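PDB 3TM8: uncharacterized protein, which binds two iron ions in an HD-GYP domain and probably belongs to the phosphodiesterases that hydrolyse cyclic di-GMP. Local coordinates for residues A[27-32]-A[117-122]; A[105-109]-A[146-150]; A[127-133]-A[243-247]; A[170-174]-A[284-289]; A[260-264]-A[310-314]. All coordinates share one frame; numbering follows the deposited sequence. Where two conformers were deposited one is given.

Contact 1 (A[27-32]-A[117-122]). With DMS (dimethyl sulfoxide), chain G.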
# COMPACT_ATOMS: atom_id res chain seq x y z
N ARG A 27 10.82 -7.58 7.29
CA ARG A 27 10.34 -7.05 6.02
C ARG A 27 11.16 -5.83 5.64
O ARG A 27 11.42 -4.95 6.45
CB ARG A 27 8.85 -6.73 6.08
CG ARG A 27 8.03 -7.95 6.44
CD ARG A 27 6.54 -7.79 6.16
NE ARG A 27 5.84 -8.95 6.66
CZ ARG A 27 5.45 -9.10 7.92
NH1 ARG A 27 5.64 -8.11 8.79
NH2 ARG A 27 4.86 -10.22 8.31
N VAL A 28 11.59 -5.79 4.38
CA VAL A 28 12.53 -4.76 3.96
C VAL A 28 11.96 -3.35 4.05
O VAL A 28 12.71 -2.39 4.21
CB VAL A 28 13.09 -5.08 2.56
CG1 VAL A 28 13.93 -3.92 2.02
CG2 VAL A 28 13.91 -6.37 2.61
N SER A 29 10.64 -3.22 3.97
CA SER A 29 10.04 -1.89 4.06
C SER A 29 10.19 -1.25 5.44
O SER A 29 9.86 -0.08 5.61
CB SER A 29 8.58 -1.91 3.65
OG SER A 29 7.82 -2.67 4.56
N THR A 30 10.68 -2.01 6.43
CA THR A 30 10.96 -1.46 7.75
C THR A 30 12.34 -0.83 7.87
O THR A 30 12.69 -0.31 8.93
CB THR A 30 10.80 -2.52 8.87
OG1 THR A 30 11.78 -3.55 8.72
CG2 THR A 30 9.40 -3.13 8.87
N LEU A 31 13.15 -0.89 6.81
CA LEU A 31 14.49 -0.31 6.82
C LEU A 31 14.46 1.02 6.09
O LEU A 31 14.54 1.07 4.86
CB LEU A 31 15.51 -1.28 6.19
CG LEU A 31 15.60 -2.62 6.92
CD1 LEU A 31 16.46 -3.60 6.12
CD2 LEU A 31 16.14 -2.46 8.35
N ARG A 32 14.28 2.10 6.85
CA ARG A 32 14.03 3.40 6.26
C ARG A 32 14.61 4.48 7.15
O ARG A 32 14.81 4.27 8.35
CB ARG A 32 12.52 3.66 6.12
CG ARG A 32 11.76 2.72 5.19
CD ARG A 32 12.06 2.98 3.70
NE ARG A 32 11.39 2.01 2.83
CZ ARG A 32 10.17 2.15 2.32
NH1 ARG A 32 9.46 3.25 2.55
NH2 ARG A 32 9.65 1.20 1.56
N GLN A 117 3.25 -0.36 4.80
CA GLN A 117 3.42 -1.52 3.94
C GLN A 117 3.67 -2.76 4.78
O GLN A 117 3.11 -3.83 4.51
CB GLN A 117 4.58 -1.28 2.98
CG GLN A 117 4.76 -2.35 1.94
CD GLN A 117 5.89 -2.05 0.99
OE1 GLN A 117 6.29 -0.90 0.81
NE2 GLN A 117 6.45 -3.10 0.41
N ASN A 118 4.50 -2.62 5.80
CA ASN A 118 4.80 -3.72 6.71
C ASN A 118 3.54 -4.23 7.39
O ASN A 118 3.33 -5.45 7.51
CB ASN A 118 5.83 -3.26 7.74
CG ASN A 118 6.24 -4.34 8.72
OD1 ASN A 118 6.68 -5.43 8.34
ND2 ASN A 118 6.15 -4.01 10.00
N ASN A 119 2.70 -3.31 7.84
CA ASN A 119 1.48 -3.68 8.55
C ASN A 119 0.54 -4.46 7.63
O ASN A 119 -0.11 -5.42 8.06
CB ASN A 119 0.75 -2.45 9.08
CG ASN A 119 1.57 -1.64 10.06
OD1 ASN A 119 2.54 -2.13 10.66
ND2 ASN A 119 1.19 -0.39 10.24
N ALA A 120 0.47 -4.05 6.37
CA ALA A 120 -0.38 -4.73 5.40
C ALA A 120 0.14 -6.13 5.12
O ALA A 120 -0.63 -7.09 5.08
CB ALA A 120 -0.43 -3.95 4.11
N GLU A 121 1.45 -6.26 4.94
CA GLU A 121 2.05 -7.56 4.67
C GLU A 121 1.80 -8.51 5.83
O GLU A 121 1.53 -9.69 5.63
CB GLU A 121 3.55 -7.40 4.43
CG GLU A 121 3.91 -6.64 3.16
CD GLU A 121 5.41 -6.56 2.93
OE1 GLU A 121 6.04 -5.55 3.32
OE2 GLU A 121 5.96 -7.52 2.34
N GLU A 122 1.88 -7.99 7.06
CA GLU A 122 1.65 -8.82 8.23
C GLU A 122 0.22 -9.39 8.22
O GLU A 122 0.01 -10.55 8.52
CB GLU A 122 1.95 -8.02 9.50
CG GLU A 122 1.42 -8.63 10.78
CD GLU A 122 2.15 -9.87 11.21
OE1 GLU A 122 3.27 -10.13 10.71
OE2 GLU A 122 1.60 -10.58 12.07
S DMS G . 12.31 -1.43 0.02
O DMS G . 10.78 -1.36 0.93
C1 DMS G . 11.89 -2.12 -1.60
C2 DMS G . 12.86 0.22 -0.48
O HOH W 1 9.33 -6.75 9.66
O HOH W 2 5.88 -8.58 11.76
O HOH W 3 8.83 -5.42 2.77
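Arg27 makes the charged and polar grip on helix 105-125. Its NH2 forms a salt bridge with Glu122 OE1 at 2.9 Å, reaching the anti side of that oxygen, and a second one with Glu125; Glu122 OE2 is bonded to Ser132 OG. NH1 donates a nearly straight bond (165°) to Asn118 OD1, 2.9 Å away; the oxygen lies in the guanidinium plane, while the donor stands above the plane of the amide. One water joins the backbone N of Arg27 to Asn118 OD1; another joins Arg27 NH1 to Glu122 OE1. Ser29 OG bonds to the carbonyl of Gly114 on the same helix.

Van der Waals contacts run alongside. The Arg27 chain, extended from CG to NE, runs antiparallel to the Glu121 side chain, with CD 3.5 Å from Glu121 CB, and Glu122 CA lies over one face of the guanidinium. Thr30 CG2 rests 3.4 Å from Asn118 CG, and Ser29 CB touches the amide end of Gln117.

Turn bonds close the 3-10 segment: Arg27 O accepts from both Thr30 N and Thr30 OG1. Two glutamates thus pair with Arg27 NH2, and their negative charges probably balance the arginine where strand 23-27 meets the helix.

Contact 2 (A[105-109]-A[146-150])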
# COMPACT_ATOMS: atom_id res chain seq x y z
N ILE A 105 10.42 16.04 6.02
CA ILE A 105 9.17 15.34 5.71
C ILE A 105 9.41 14.10 4.84
O ILE A 105 8.71 13.11 4.98
CB ILE A 105 8.12 16.30 5.06
CG1 ILE A 105 6.74 15.64 5.00
CG2 ILE A 105 8.59 16.76 3.68
CD1 ILE A 105 6.14 15.32 6.35
N GLN A 106 10.40 14.15 3.96
CA GLN A 106 10.66 12.98 3.12
C GLN A 106 11.12 11.79 3.96
O GLN A 106 10.73 10.65 3.69
CB GLN A 106 11.69 13.26 2.02
CG GLN A 106 11.80 12.10 1.02
CD GLN A 106 10.51 11.90 0.26
OE1 GLN A 106 10.06 12.79 -0.45
NE2 GLN A 106 9.87 10.74 0.45
N THR A 107 11.93 12.05 4.97
CA THR A 107 12.40 10.99 5.84
C THR A 107 11.25 10.43 6.67
O THR A 107 11.12 9.22 6.83
CB THR A 107 13.57 11.45 6.71
OG1 THR A 107 14.63 11.89 5.85
CG2 THR A 107 14.08 10.31 7.58
N ARG A 108 10.40 11.31 7.19
CA ARG A 108 9.22 10.86 7.92
C ARG A 108 8.33 10.00 7.02
O ARG A 108 7.86 8.94 7.43
CB ARG A 108 8.43 12.06 8.44
CG ARG A 108 9.22 12.94 9.40
CD ARG A 108 8.39 14.10 9.94
NE ARG A 108 7.20 13.58 10.60
CZ ARG A 108 6.08 14.27 10.79
NH1 ARG A 108 5.99 15.53 10.38
NH2 ARG A 108 5.04 13.69 11.38
N ALA A 109 8.09 10.46 5.79
CA ALA A 109 7.28 9.73 4.83
C ALA A 109 7.92 8.39 4.45
O ALA A 109 7.21 7.39 4.34
CB ALA A 109 7.04 10.57 3.59
N PHE A 146 -1.45 11.67 9.82
CA PHE A 146 -0.20 12.13 9.24
C PHE A 146 -0.44 12.88 7.92
O PHE A 146 0.08 13.98 7.72
CB PHE A 146 0.73 10.93 9.02
CG PHE A 146 1.99 11.24 8.24
CD1 PHE A 146 2.97 12.07 8.77
CD2 PHE A 146 2.20 10.69 6.98
CE1 PHE A 146 4.14 12.35 8.06
CE2 PHE A 146 3.36 10.96 6.27
CZ PHE A 146 4.33 11.79 6.81
N ILE A 147 -1.23 12.29 7.04
CA ILE A 147 -1.51 12.90 5.75
C ILE A 147 -2.31 14.21 5.91
O ILE A 147 -2.05 15.20 5.23
CB ILE A 147 -2.27 11.93 4.82
CG1 ILE A 147 -1.41 10.70 4.51
CG2 ILE A 147 -2.71 12.65 3.54
CD1 ILE A 147 -0.13 10.98 3.74
N MET A 148 -3.26 14.22 6.85
CA MET A 148 -4.14 15.38 7.04
C MET A 148 -3.44 16.54 7.75
O MET A 148 -3.79 17.70 7.55
CB MET A 148 -5.39 15.01 7.85
CG MET A 148 -6.43 14.18 7.11
SD MET A 148 -7.94 14.00 8.08
CE MET A 148 -8.71 15.60 7.83
N SER A 149 -2.45 16.23 8.58
CA SER A 149 -1.85 17.24 9.45
C SER A 149 -0.53 17.82 8.94
O SER A 149 0.02 18.74 9.54
CB SER A 149 -1.62 16.68 10.86
OG SER A 149 -2.82 16.19 11.43
N ASN A 150 -0.02 17.26 7.85
CA ASN A 150 1.25 17.71 7.29
C ASN A 150 1.07 18.03 5.82
O ASN A 150 0.83 17.13 5.02
CB ASN A 150 2.32 16.63 7.45
CG ASN A 150 2.67 16.38 8.89
OD1 ASN A 150 3.53 17.06 9.46
ND2 ASN A 150 2.00 15.40 9.51
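Phe146 meets Arg108 and Ile105 at the start of the 146-150 segment. With CG anti to the backbone N (chi1 172°), the phenyl group reaches across to helix 105-125 and ends among three side chains. Ile105 CD1 comes obliquely to within 4.0 Å of Phe146 CE1, and Ala109 packs against the far end of the ring, its CA 4.1 Å from Phe146 CZ. Arg108 lies at the ring edge: Phe146 CE1 sits over one face of the guanidinium, 3.7 Å from Arg108 NH2, with the two planes 74° apart. The ring edge therefore points at the flat cation, and the cation does not lie over the ring.

Asn150 follows at the end of the segment. Its OD1 accepts from Arg108 NH1 at 3.0 Å, a bent bond (143°) whose donor stands well above the amide plane. Asn150 ND2 turns back to Phe146 O, 3.0 Å away, meeting a lone pair in the carbonyl plane, which fixes the rotation of the amide. Asp99 OD1 forms a salt bridge with Arg108 NH2 and accepts from Asn150 ND2, and Arg108 NE bonds to the carbonyl of Ala96. This is antiparallel packing of consecutive helices, 105-125 and 130-149: Phe146 packs between them, and a buried arginine joins the C-terminal end of one to the first turn of the other.

Contact 3 (A[127-133]-A[243-247])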
# COMPACT_ATOMS: atom_id res chain seq x y z
N PRO A 127 -3.74 -13.64 8.17
CA PRO A 127 -5.07 -13.01 8.13
C PRO A 127 -5.97 -13.37 9.31
O PRO A 127 -6.93 -12.66 9.58
CB PRO A 127 -5.65 -13.53 6.80
CG PRO A 127 -4.89 -14.79 6.52
CD PRO A 127 -3.50 -14.53 7.02
N GLU A 128 -5.65 -14.44 10.03
CA GLU A 128 -6.45 -14.86 11.17
C GLU A 128 -6.05 -14.12 12.45
O GLU A 128 -6.73 -14.21 13.47
CB GLU A 128 -6.33 -16.37 11.39
CG GLU A 128 -6.85 -17.20 10.24
CD GLU A 128 -8.33 -17.52 10.36
OE1 GLU A 128 -9.01 -16.85 11.16
OE2 GLU A 128 -8.80 -18.43 9.65
N ASN A 129 -4.94 -13.38 12.39
CA ASN A 129 -4.37 -12.77 13.59
C ASN A 129 -5.09 -11.47 13.96
O ASN A 129 -4.94 -10.45 13.30
CB ASN A 129 -2.87 -12.54 13.39
CG ASN A 129 -2.15 -12.17 14.68
OD1 ASN A 129 -2.54 -11.24 15.38
ND2 ASN A 129 -1.06 -12.87 14.97
N VAL A 130 -5.88 -11.52 15.02
CA VAL A 130 -6.69 -10.38 15.41
C VAL A 130 -5.82 -9.17 15.78
O VAL A 130 -6.09 -8.04 15.37
CB VAL A 130 -7.64 -10.75 16.57
CG1 VAL A 130 -8.42 -9.53 17.05
CG2 VAL A 130 -8.59 -11.85 16.12
N GLU A 131 -4.78 -9.42 16.56
CA GLU A 131 -3.88 -8.35 16.98
C GLU A 131 -3.23 -7.65 15.79
O GLU A 131 -3.10 -6.43 15.78
CB GLU A 131 -2.81 -8.90 17.93
CG GLU A 131 -1.75 -7.88 18.32
CD GLU A 131 -0.81 -8.40 19.41
OE1 GLU A 131 -0.58 -9.62 19.49
OE2 GLU A 131 -0.31 -7.56 20.19
N SER A 132 -2.80 -8.42 14.80
CA SER A 132 -2.14 -7.84 13.64
C SER A 132 -3.10 -6.98 12.82
O SER A 132 -2.73 -5.93 12.29
CB SER A 132 -1.53 -8.92 12.75
OG SER A 132 -0.49 -9.59 13.43
N TYR A 133 -4.34 -7.45 12.70
CA TYR A 133 -5.37 -6.67 12.02
C TYR A 133 -5.62 -5.37 12.78
O TYR A 133 -5.64 -4.29 12.20
CB TYR A 133 -6.66 -7.48 11.87
CG TYR A 133 -7.79 -6.68 11.25
CD1 TYR A 133 -7.98 -6.68 9.87
CD2 TYR A 133 -8.67 -5.93 12.03
CE1 TYR A 133 -9.01 -5.96 9.29
CE2 TYR A 133 -9.71 -5.20 11.46
CZ TYR A 133 -9.87 -5.23 10.09
OH TYR A 133 -10.89 -4.51 9.50
N LYS A 243 -14.36 -13.74 8.75
CA LYS A 243 -13.47 -13.46 9.87
C LYS A 243 -14.06 -12.36 10.74
O LYS A 243 -14.23 -11.22 10.29
CB LYS A 243 -12.07 -13.10 9.37
CG LYS A 243 -11.33 -14.30 8.82
CD LYS A 243 -9.96 -13.94 8.29
CE LYS A 243 -9.13 -15.18 8.01
NZ LYS A 243 -9.84 -16.15 7.13
N LYS A 244 -14.39 -12.72 11.97
CA LYS A 244 -15.16 -11.85 12.85
C LYS A 244 -14.50 -10.49 13.07
O LYS A 244 -15.19 -9.49 13.26
CB LYS A 244 -15.40 -12.53 14.20
CG LYS A 244 -15.90 -13.96 14.11
CD LYS A 244 -15.90 -14.63 15.47
CE LYS A 244 -15.96 -16.14 15.35
NZ LYS A 244 -14.74 -16.71 14.71
N HIS A 245 -13.17 -10.47 13.06
CA HIS A 245 -12.44 -9.24 13.36
C HIS A 245 -12.34 -8.28 12.17
O HIS A 245 -11.97 -7.13 12.35
CB HIS A 245 -11.05 -9.55 13.92
CG HIS A 245 -10.21 -10.41 13.03
ND1 HIS A 245 -10.40 -11.77 12.92
CD2 HIS A 245 -9.17 -10.10 12.22
CE1 HIS A 245 -9.51 -12.26 12.08
NE2 HIS A 245 -8.75 -11.27 11.64
N PHE A 246 -12.65 -8.76 10.97
CA PHE A 246 -12.63 -7.87 9.80
C PHE A 246 -13.84 -6.95 9.79
O PHE A 246 -14.98 -7.38 9.97
CB PHE A 246 -12.54 -8.66 8.49
CG PHE A 246 -11.13 -8.86 8.00
CD1 PHE A 246 -10.67 -8.17 6.88
CD2 PHE A 246 -10.27 -9.71 8.66
CE1 PHE A 246 -9.38 -8.34 6.43
CE2 PHE A 246 -8.97 -9.89 8.21
CZ PHE A 246 -8.53 -9.20 7.09
N ASP A 247 -13.59 -5.66 9.56
CA ASP A 247 -14.69 -4.71 9.41
C ASP A 247 -15.41 -4.91 8.08
O ASP A 247 -14.79 -5.16 7.06
CB ASP A 247 -14.17 -3.28 9.49
CG ASP A 247 -13.62 -2.94 10.86
OD1 ASP A 247 -14.42 -2.55 11.74
OD2 ASP A 247 -12.40 -3.05 11.05
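Tyr133 and His245 form the dense side of this contact, together with Phe246. An edge of the His245 imidazole faces the Tyr133 ring in an offset edge-to-face pair, planes 78° apart, and His245 CD2 lies 3.6 Å from Tyr133 CB. Phe246 meets the tyrosine obliquely, with Tyr133 CE1 over the centre of its ring. The first torsion of Tyr133, trans at 176°, carries the ring across to the loop, where the hydroxyl is held twice: OH donates to Asp247 OD2 at 2.6 Å and accepts from Asp247 N at 2.9 Å in a nearly straight bond (172°). Asp247 OD2 also forms a salt bridge with Lys137, so a charged pair backs the phenol. His245 NE2 donates to Pro127 O, 3.1 Å away and in the imidazole plane.

Toward the solvent the contact thins out. Val130 CG2 lies over one face of the imidazole in a CH-pi contact, 3.9 Å from its centroid, at the exposed edge of the cluster. Lys243 CD passes beside Pro127 O, and Lys243 CE comes within 3.4 Å of Glu128 CD. The salt bridge between Glu128 OE2 and Lys243 NZ is long, at 3.6 Å; the ammonium also donates to the carbonyl of Lys239. Within its own segment, Asn129 OD1 accepts from Ser132 N as the N-cap of helix 130-149, and a type I turn from Lys243 to Phe246 presents the two aromatic residues. The result is an aromatic cluster joining the N-terminal end of that helix to the loop between helices 223-240 and 248-256 of the HD domain.

Contact 4 (A[170-174]-A[284-289]). With FE (Fe (III) ion), chain D; PO4 (phosphate ion), chain C; DMS (dimethyl sulfoxide), chain F.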
# COMPACT_ATOMS: atom_id res chain seq x y z
N HIS A 170 1.59 -0.77 -3.39
CA HIS A 170 0.45 -0.28 -4.16
C HIS A 170 -0.75 -0.00 -3.24
O HIS A 170 -1.45 1.00 -3.41
CB HIS A 170 0.16 -1.31 -5.27
CG HIS A 170 -1.20 -1.21 -5.90
ND1 HIS A 170 -1.58 -0.18 -6.74
CD2 HIS A 170 -2.24 -2.07 -5.86
CE1 HIS A 170 -2.81 -0.42 -7.18
NE2 HIS A 170 -3.23 -1.55 -6.67
N GLY A 171 -0.96 -0.84 -2.23
CA GLY A 171 -2.01 -0.58 -1.26
C GLY A 171 -1.77 0.72 -0.51
O GLY A 171 -2.70 1.51 -0.29
N VAL A 172 -0.53 0.97 -0.10
CA VAL A 172 -0.26 2.24 0.57
C VAL A 172 -0.54 3.43 -0.36
O VAL A 172 -1.17 4.41 0.03
CB VAL A 172 1.19 2.31 1.13
CG1 VAL A 172 1.39 3.63 1.86
CG2 VAL A 172 1.48 1.12 2.06
N THR A 173 -0.12 3.31 -1.61
CA THR A 173 -0.34 4.38 -2.57
C THR A 173 -1.83 4.64 -2.78
O THR A 173 -2.28 5.78 -2.75
CB THR A 173 0.35 4.08 -3.90
OG1 THR A 173 1.76 4.10 -3.68
CG2 THR A 173 -0.00 5.15 -4.93
N VAL A 174 -2.58 3.56 -2.98
CA VAL A 174 -4.01 3.69 -3.18
C VAL A 174 -4.67 4.28 -1.93
O VAL A 174 -5.57 5.11 -2.04
CB VAL A 174 -4.63 2.35 -3.63
CG1 VAL A 174 -6.16 2.40 -3.63
CG2 VAL A 174 -4.13 1.98 -5.01
N ALA A 284 -9.39 5.47 -7.14
CA ALA A 284 -8.00 5.67 -6.76
C ALA A 284 -7.12 4.53 -7.29
O ALA A 284 -6.02 4.77 -7.79
CB ALA A 284 -7.87 5.77 -5.25
N ASN A 285 -7.62 3.30 -7.18
CA ASN A 285 -6.89 2.17 -7.71
C ASN A 285 -6.69 2.26 -9.21
O ASN A 285 -5.60 1.97 -9.70
CB ASN A 285 -7.61 0.88 -7.40
CG ASN A 285 -6.89 -0.29 -7.97
OD1 ASN A 285 -5.82 -0.62 -7.49
ND2 ASN A 285 -7.43 -0.89 -9.02
N ALA A 286 -7.74 2.63 -9.94
CA ALA A 286 -7.65 2.65 -11.39
C ALA A 286 -6.55 3.60 -11.81
O ALA A 286 -5.81 3.34 -12.76
CB ALA A 286 -8.99 3.06 -11.98
N MET A 287 -6.43 4.72 -11.10
CA MET A 287 -5.37 5.68 -11.39
C MET A 287 -3.97 5.11 -11.11
O MET A 287 -3.08 5.22 -11.95
CB MET A 287 -5.62 7.02 -10.68
CG MET A 287 -6.86 7.75 -11.20
SD MET A 287 -6.67 8.52 -12.83
CE MET A 287 -5.86 10.05 -12.36
N ASP A 288 -3.76 4.48 -9.96
CA ASP A 288 -2.43 3.93 -9.69
C ASP A 288 -2.11 2.73 -10.57
O ASP A 288 -0.95 2.52 -10.91
CB ASP A 288 -2.20 3.57 -8.22
CG ASP A 288 -0.73 3.26 -7.94
OD1 ASP A 288 0.12 4.08 -8.34
OD2 ASP A 288 -0.42 2.20 -7.35
N ARG A 289 -3.11 1.94 -10.94
CA ARG A 289 -2.83 0.85 -11.87
C ARG A 289 -2.25 1.43 -13.16
O ARG A 289 -1.25 0.93 -13.67
CB ARG A 289 -4.03 -0.05 -12.17
CG ARG A 289 -3.95 -0.73 -13.54
CD ARG A 289 -4.79 -2.00 -13.63
NE ARG A 289 -4.11 -3.15 -13.04
CZ ARG A 289 -3.10 -3.81 -13.62
NH1 ARG A 289 -2.65 -3.45 -14.81
NH2 ARG A 289 -2.55 -4.84 -12.98
FE FE D . -5.08 -2.57 -7.00
P PO4 C . -5.18 -4.20 -9.71
O1 PO4 C . -4.29 -4.77 -10.80
O2 PO4 C . -4.45 -3.19 -8.86
O3 PO4 C . -6.34 -3.40 -10.34
O4 PO4 C . -5.81 -5.32 -8.92
S DMS F . 4.18 5.33 -6.32
O DMS F . 3.54 3.87 -5.56
C1 DMS F . 2.99 5.89 -7.57
C2 DMS F . 3.99 6.67 -5.14
O HOH W 4 -6.92 -3.20 -7.33
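The His170 imidazole uses its edge at both nitrogens: ND1 bonds to helix 276-293, and NE2 is linked to it through a shared iron. ND1 donates to Asp288 OD2 at 2.7 Å, nearly straight (166°), with the oxygen in the ring plane and offering its anti lone pair; carboxylate and ring are close to coplanar. NE2 binds one of the two irons at 2.1 Å. Asn285 brings OD1 to the ring edge beside NE2, the amide turned 69° from the ring, and OD1 binds the same iron at 2.1 Å. The Arg289 guanidinium turns its edge to the phosphate, NE and NH2 both donating to phosphate O1.

Phosphate O2 and a water are further ligands, and His203 and Asp204 complete the site, Asp204 bridging to the second iron. A trans first torsion (179°) carries the Asn285 amide to the metal; its ND2 then donates to phosphate O3 at 3.0 Å. His207 and Trp229 bind the same phosphate.

Away from the metal the helices pack through small groups. Val174 CG2 lies 3.9 Å from Asn285 CA, Val174 CG1 meets Ala284 CB, and Thr173 CG2 lies against the Asp288 carboxylate, whose OD1 is bonded to Thr292. Asp288 is thus a second-shell residue that fixes the rotation of His170 and leaves NE2 to the iron. One amide serves both metal and anion, and Arg289 also grips the anion; the phosphate, probably from the crystallisation liquor, may mimic a phosphate of the substrate.

Contact 5 (A[260-264]-A[310-314])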
# COMPACT_ATOMS: atom_id res chain seq x y z
N THR A 260 -17.18 -1.13 -11.40
CA THR A 260 -17.25 0.14 -12.10
C THR A 260 -18.68 0.62 -12.07
O THR A 260 -19.60 -0.18 -11.89
CB THR A 260 -16.77 -0.00 -13.56
OG1 THR A 260 -17.59 -0.96 -14.24
CG2 THR A 260 -15.32 -0.47 -13.60
N ILE A 261 -18.89 1.92 -12.23
CA ILE A 261 -20.22 2.45 -11.96
C ILE A 261 -21.23 1.98 -12.99
O ILE A 261 -22.43 1.99 -12.73
CB ILE A 261 -20.23 3.99 -11.76
CG1 ILE A 261 -19.81 4.73 -13.03
CG2 ILE A 261 -19.36 4.38 -10.57
CD1 ILE A 261 -19.94 6.25 -12.92
N ASN A 262 -20.75 1.54 -14.15
CA ASN A 262 -21.64 1.05 -15.20
C ASN A 262 -21.70 -0.48 -15.28
O ASN A 262 -22.15 -1.03 -16.28
CB ASN A 262 -21.30 1.68 -16.56
CG ASN A 262 -19.89 1.38 -17.03
OD1 ASN A 262 -19.59 1.46 -18.23
ND2 ASN A 262 -19.01 1.03 -16.10
N GLY A 263 -21.26 -1.15 -14.22
CA GLY A 263 -21.48 -2.58 -14.07
C GLY A 263 -20.61 -3.52 -14.89
O GLY A 263 -21.00 -4.66 -15.15
N THR A 264 -19.42 -3.06 -15.28
CA THR A 264 -18.54 -3.87 -16.13
C THR A 264 -17.46 -4.63 -15.36
O THR A 264 -16.68 -5.38 -15.95
CB THR A 264 -17.88 -3.02 -17.24
OG1 THR A 264 -17.01 -2.04 -16.66
CG2 THR A 264 -18.94 -2.31 -18.08
N VAL A 310 -14.32 4.02 -20.39
CA VAL A 310 -15.51 4.86 -20.51
C VAL A 310 -16.59 4.51 -19.50
O VAL A 310 -17.04 3.36 -19.43
CB VAL A 310 -16.11 4.78 -21.93
CG1 VAL A 310 -17.30 5.74 -22.06
CG2 VAL A 310 -15.05 5.10 -22.98
N GLY A 311 -16.99 5.50 -18.72
CA GLY A 311 -18.13 5.37 -17.83
C GLY A 311 -17.88 4.52 -16.61
O GLY A 311 -18.80 4.18 -15.87
N LYS A 312 -16.62 4.16 -16.38
CA LYS A 312 -16.32 3.21 -15.33
C LYS A 312 -16.24 3.86 -13.97
O LYS A 312 -16.54 3.21 -12.97
CB LYS A 312 -15.03 2.45 -15.65
CG LYS A 312 -15.14 1.55 -16.87
CD LYS A 312 -13.90 0.68 -17.01
CE LYS A 312 -13.91 -0.10 -18.32
NZ LYS A 312 -14.94 -1.16 -18.34
N HIS A 313 -15.85 5.14 -13.91
CA HIS A 313 -15.67 5.82 -12.61
C HIS A 313 -16.29 7.20 -12.64
O HIS A 313 -16.36 7.83 -13.69
CB HIS A 313 -14.19 5.93 -12.26
CG HIS A 313 -13.47 4.62 -12.35
ND1 HIS A 313 -13.50 3.68 -11.35
CD2 HIS A 313 -12.71 4.10 -13.34
CE1 HIS A 313 -12.77 2.64 -11.71
NE2 HIS A 313 -12.29 2.86 -12.92
N PRO A 314 -16.73 7.69 -11.47
CA PRO A 314 -17.35 9.02 -11.48
C PRO A 314 -16.37 10.08 -11.95
O PRO A 314 -15.22 10.13 -11.49
CB PRO A 314 -17.70 9.25 -10.00
CG PRO A 314 -17.75 7.88 -9.40
CD PRO A 314 -16.67 7.11 -10.11
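Ile261 and Lys312 join the two loops through one backbone bond, Ile261 N to Lys312 O at 2.8 Å (164°), beside a type I turn from Thr260 to Gly263 closed by Gly263 N on Thr260 O. Positive phi at Gly263 and Gly311 suits the glycines there.

The Lys312 chain runs parallel to the Thr260 side chain, with Thr260 CG2 3.6 Å from Lys312 CB. It continues extended until chi4 (-70°) bends the ammonium to Thr264, where NZ donates to OG1 at 2.8 Å. That hydroxyl is also bonded to Thr260 OG1, 2.7 Å away, so the lysine tail reaches a linked pair: Thr260, which opens the turn, and Thr264, just beyond it. Ile261 goes the other way: CG1 lies 3.1 Å from Gly311 O, CD1 packs against the backbone of His313, and CG2 touches the Pro314 ring at CD, 3.9 Å away. Gly311 O stands over the face of the Asn262 amide, with no hydrogen bond between them, and Asn262 ND2 lies 3.5 Å from Lys312 CA.

His313 and Pro314 rest on Ser283 of helix 276-293. The arrangement is loop-to-loop packing at the periphery of the HD domain: a beta turn after helix 248-256, a few residues beyond the iron ligand Glu258, is joined to the connection between helices 301-308 and 315-325.

In the fold
Contact 4 lies nearest the chain's centre, and contact 5 is the outermost, its centre about 24 Å from that of the chain. Contacts 1 and 2 share helix 105-125, contacts 2 and 3 helix 130-149, so this pair links the N-terminal strand region to the HD domain. Contacts 1 and 3 meet where Glu122 probably bonds to Ser132, contacts 1 and 4 where Gln117 packs on Val172, and contacts 4 and 5 where Ala286 touches His313. Along the chain contact 1 closes before 3, 4 and 5 open, while 3 crosses 4 and 4 crosses 5. The centres of contacts 1 and 5 are 33 Å apart, on opposite sides of the chain's centre, with contact 4 between.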